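Local coordinates for protein PrgA (Enterococcus faecalis, PDB 6Z9K) that extends far outside the cell and provides surface exclusion against unwanted conjugation, here represented by its CAP domain, at residues N132-Y137 with E220-S225. Residues are numbered along the deposited sequence; the frame is centred on the assembly and turned at random. Where two conformers were deposited one is given.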
ATOM      1  N   ASN A 132     -11.409  16.963   0.547  1.00 15.07           N
ATOM      2  CA  ASN A 132     -11.199  16.262   1.830  1.00 15.54           C
ATOM      3  C   ASN A 132     -10.410  17.112   2.829  1.00 15.92           C
ATOM      4  O   ASN A 132     -10.142  16.606   3.937  1.00 16.52           O
ATOM      5  CB  ASN A 132     -10.537  14.898   1.583  1.00 14.80           C
ATOM      6  CG  ASN A 132     -11.540  13.902   1.023  1.00 15.63           C
ATOM      7  OD1 ASN A 132     -12.270  13.285   1.783  1.00 17.58           O
ATOM      8  ND2 ASN A 132     -11.675  13.834  -0.295  1.00 15.28           N
ATOM      9  N   GLY A 133     -10.131  18.353   2.504  1.00 15.42           N
ATOM     10  CA  GLY A 133      -9.507  19.311   3.419  1.00 16.52           C
ATOM     11  C   GLY A 133      -7.996  19.207   3.407  1.00 16.92           C
ATOM     12  O   GLY A 133      -7.368  19.793   4.327  1.00 17.86           O
ATOM     13  N   PHE A 134      -7.410  18.559   2.408  1.00 15.27           N
ATOM     14  CA  PHE A 134      -5.944  18.447   2.269  1.00 15.36           C
ATOM     15  C   PHE A 134      -5.416  19.538   1.348  1.00 16.11           C
ATOM     16  O   PHE A 134      -6.087  19.999   0.425  1.00 15.16           O
ATOM     17  CB  PHE A 134      -5.585  17.058   1.737  1.00 15.12           C
ATOM     18  CG  PHE A 134      -5.824  15.963   2.729  1.00 14.88           C
ATOM     19  CD1 PHE A 134      -7.082  15.394   2.875  1.00 14.95           C
ATOM     20  CD2 PHE A 134      -4.825  15.529   3.594  1.00 15.33           C
ATOM     21  CE1 PHE A 134      -7.344  14.403   3.784  1.00 15.25           C
ATOM     22  CE2 PHE A 134      -5.074  14.510   4.502  1.00 16.11           C
ATOM     23  CZ  PHE A 134      -6.321  13.953   4.617  1.00 16.35           C
ATOM     24  N   LYS A 135      -4.141  19.846   1.515  1.00 16.39           N
ATOM     25  CA  LYS A 135      -3.429  20.815   0.683  1.00 16.61           C
ATOM     26  C   LYS A 135      -3.303  20.293  -0.740  1.00 15.30           C
ATOM     27  O   LYS A 135      -3.122  19.088  -0.951  1.00 15.31           O
ATOM     28  CB  LYS A 135      -2.049  21.101   1.264  1.00 18.18           C
ATOM     29  CG  LYS A 135      -2.159  21.782   2.617  1.00 19.97           C
ATOM     30  CD  LYS A 135      -0.849  21.840   3.326  1.00 21.63           C
ATOM     31  CE  LYS A 135      -0.987  22.804   4.480  1.00 24.39           C
ATOM     32  NZ  LYS A 135       0.187  22.717   5.368  1.00 26.98           N
ATOM     33  N   GLU A 136      -3.411  21.229  -1.685  1.00 16.50           N
ATOM     34  CA  GLU A 136      -3.171  20.904  -3.108  1.00 15.85           C
ATOM     35  C   GLU A 136      -1.731  21.262  -3.480  1.00 16.15           C
ATOM     36  O   GLU A 136      -1.181  22.287  -3.003  1.00 16.85           O
ATOM     37  CB  GLU A 136      -4.105  21.690  -4.002  1.00 17.21           C
ATOM     38  CG  GLU A 136      -5.554  21.350  -3.819  1.00 17.21           C
ATOM     39  CD  GLU A 136      -6.403  22.074  -4.852  1.00 19.96           C
ATOM     40  OE1 GLU A 136      -7.138  23.021  -4.464  1.00 22.35           O
ATOM     41  OE2 GLU A 136      -6.337  21.637  -6.051  1.00 22.22           O
ATOM     42  N   TYR A 137      -1.194  20.539  -4.451  1.00 16.88           N
ATOM     43  CA  TYR A 137       0.155  20.771  -5.028  1.00 17.49           C
ATOM     44  C   TYR A 137      -0.042  20.713  -6.538  1.00 18.07           C
ATOM     45  O   TYR A 137       0.082  19.664  -7.115  1.00 18.19           O
ATOM     46  CB  TYR A 137       1.114  19.713  -4.511  1.00 17.46           C
ATOM     47  CG  TYR A 137       1.201  19.698  -3.004  1.00 16.91           C
ATOM     48  CD1 TYR A 137       0.323  18.957  -2.247  1.00 16.60           C
ATOM     49  CD2 TYR A 137       2.109  20.495  -2.330  1.00 18.37           C
ATOM     50  CE1 TYR A 137       0.339  18.970  -0.860  1.00 17.25           C
ATOM     51  CE2 TYR A 137       2.188  20.478  -0.947  1.00 18.28           C
ATOM     52  CZ  TYR A 137       1.283  19.748  -0.200  1.00 17.50           C
ATOM     53  OH  TYR A 137       1.403  19.805   1.166  1.00 18.68           O
ATOM     54  N   GLU A 220       0.564  17.270   8.578  1.00 20.71           N
ATOM     55  CA  GLU A 220       1.025  18.546   7.945  1.00 21.21           C
ATOM     56  C   GLU A 220       0.440  18.715   6.537  1.00 20.11           C
ATOM     57  O   GLU A 220       0.503  19.836   6.047  1.00 20.77           O
ATOM     58  CB  GLU A 220       2.536  18.534   7.820  1.00 23.70           C
ATOM     59  CG  GLU A 220       3.222  18.357   9.168  1.00 26.71           C
ATOM     60  CD  GLU A 220       3.392  16.935   9.700  1.00 29.70           C
ATOM     61  OE1 GLU A 220       3.045  15.963   8.975  1.00 28.37           O
ATOM     62  OE2 GLU A 220       3.857  16.848  10.865  1.00 38.70           O
ATOM     63  N   LYS A 221      -0.174  17.690   5.941  1.00 18.46           N
ATOM     64  CA  LYS A 221      -0.816  17.820   4.614  1.00 18.43           C
ATOM     65  C   LYS A 221      -2.224  18.381   4.709  1.00 18.81           C
ATOM     66  O   LYS A 221      -2.811  18.682   3.666  1.00 17.86           O
ATOM     67  CB  LYS A 221      -0.885  16.454   3.928  1.00 19.18           C
ATOM     68  CG  LYS A 221       0.455  15.906   3.516  1.00 20.68           C
ATOM     69  CD  LYS A 221       1.096  16.849   2.531  1.00 22.42           C
ATOM     70  CE  LYS A 221       2.283  16.330   1.753  1.00 24.18           C
ATOM     71  NZ  LYS A 221       3.463  16.217   2.611  1.00 28.03           N
ATOM     72  N   LEU A 222      -2.806  18.480   5.890  0.50 19.19           N
ATOM     73  CA  LEU A 222      -4.182  19.006   6.031  0.50 19.66           C
ATOM     74  C   LEU A 222      -4.091  20.518   6.073  0.50 19.91           C
ATOM     75  O   LEU A 222      -3.160  21.062   6.719  0.50 20.44           O
ATOM     76  CB  LEU A 222      -4.849  18.504   7.316  0.50 21.06           C
ATOM     77  CG  LEU A 222      -5.287  17.047   7.347  0.50 21.48           C
ATOM     78  CD1 LEU A 222      -5.579  16.656   8.780  0.50 22.54           C
ATOM     79  CD2 LEU A 222      -6.511  16.815   6.487  0.50 22.19           C
ATOM     80  N   GLU A 223      -5.085  21.194   5.500  1.00 19.69           N
ATOM     81  CA  GLU A 223      -5.191  22.649   5.734  1.00 19.74           C
ATOM     82  C   GLU A 223      -5.388  22.898   7.236  1.00 20.63           C
ATOM     83  O   GLU A 223      -5.838  22.014   7.931  1.00 20.47           O
ATOM     84  CB  GLU A 223      -6.370  23.246   4.966  1.00 20.41           C
ATOM     85  CG  GLU A 223      -6.262  23.030   3.497  1.00 20.33           C
ATOM     86  CD  GLU A 223      -5.287  23.940   2.771  1.00 21.74           C
ATOM     87  OE1 GLU A 223      -4.462  24.588   3.464  1.00 22.86           O
ATOM     88  OE2 GLU A 223      -5.339  23.992   1.484  1.00 21.11           O
ATOM     89  N   ASP A 224      -5.022  24.068   7.729  1.00 22.99           N
ATOM     90  CA  ASP A 224      -5.020  24.353   9.190  1.00 26.50           C
ATOM     91  C   ASP A 224      -6.408  24.174   9.845  1.00 27.13           C
ATOM     92  O   ASP A 224      -6.473  23.750  11.022  1.00 26.51           O
ATOM     93  CB  ASP A 224      -4.535  25.765   9.462  1.00 29.15           C
ATOM     94  CG  ASP A 224      -3.054  25.997   9.151  1.00 32.13           C
ATOM     95  OD1 ASP A 224      -2.290  25.016   9.068  1.00 32.30           O
ATOM     96  OD2 ASP A 224      -2.695  27.154   9.040  1.00 36.02           O
ATOM     97  N   SER A 225      -7.461  24.468   9.097  1.00 28.13           N
ATOM     98  CA  SER A 225      -8.874  24.454   9.562  1.00 29.06           C
ATOM     99  C   SER A 225      -9.446  23.037   9.477  1.00 26.22           C
ATOM    100  O   SER A 225     -10.520  22.800  10.068  1.00 24.69           O
ATOM    101  CB  SER A 225      -9.695  25.422   8.723  1.00 32.18           C
ATOM    102  OG  SER A 225      -9.777  24.941   7.380  1.00 37.11           O
TER
HETATM  103  O   HOH W   1      -7.012  22.459   0.089  1.00 19.72           O
HETATM  104  O   HOH W   2      -0.371  24.922   7.101  1.00 34.13           O
HETATM  105  O   HOH W   3      -3.444  23.967  -0.627  1.00 24.12           O
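The carbonyl oxygen of Gly133 is gripped twice, by Glu223 N at 2.9 Å and by the hydroxyl of Ser226. A single beta bridge pairs Phe134 with Leu222. It joins two loops of the CAP domain, one following helix 122-132 and the other following strand 211-217. Gly133 ends that helix in a Schellman motif, with positive phi. The second bridge bond runs from Lys135 N to Lys221 O, 2.8 Å long and nearly straight at 175°.

Leu222 CD2 sits over the centre of one face of the Phe134 ring, a CH-pi contact 3.4 Å from the centroid. Phe105 stacks with the same ring, and Tyr217 meets it edge-to-face. Lys135 is extended beyond CG, its last three torsions all near 168°. This stretch carries it past Lys221 O, and NZ donates to Glu220 O at 3.0 Å. A water links the same NZ to Asp224 OD1.

Glu223 folds at chi2 (-77°), which lays its carboxylate beside CA and CG of Lys135. Its charged end stays 5.4 Å from the ammonium, measured OE1 to NZ. Instead, two waters donate to OE2; one also donates to Phe134 O and the other accepts from Glu136 N. The side chains of Tyr137 and Lys221 cross at about a right angle, with Tyr137 OH 3.3 Å from Lys221 CD.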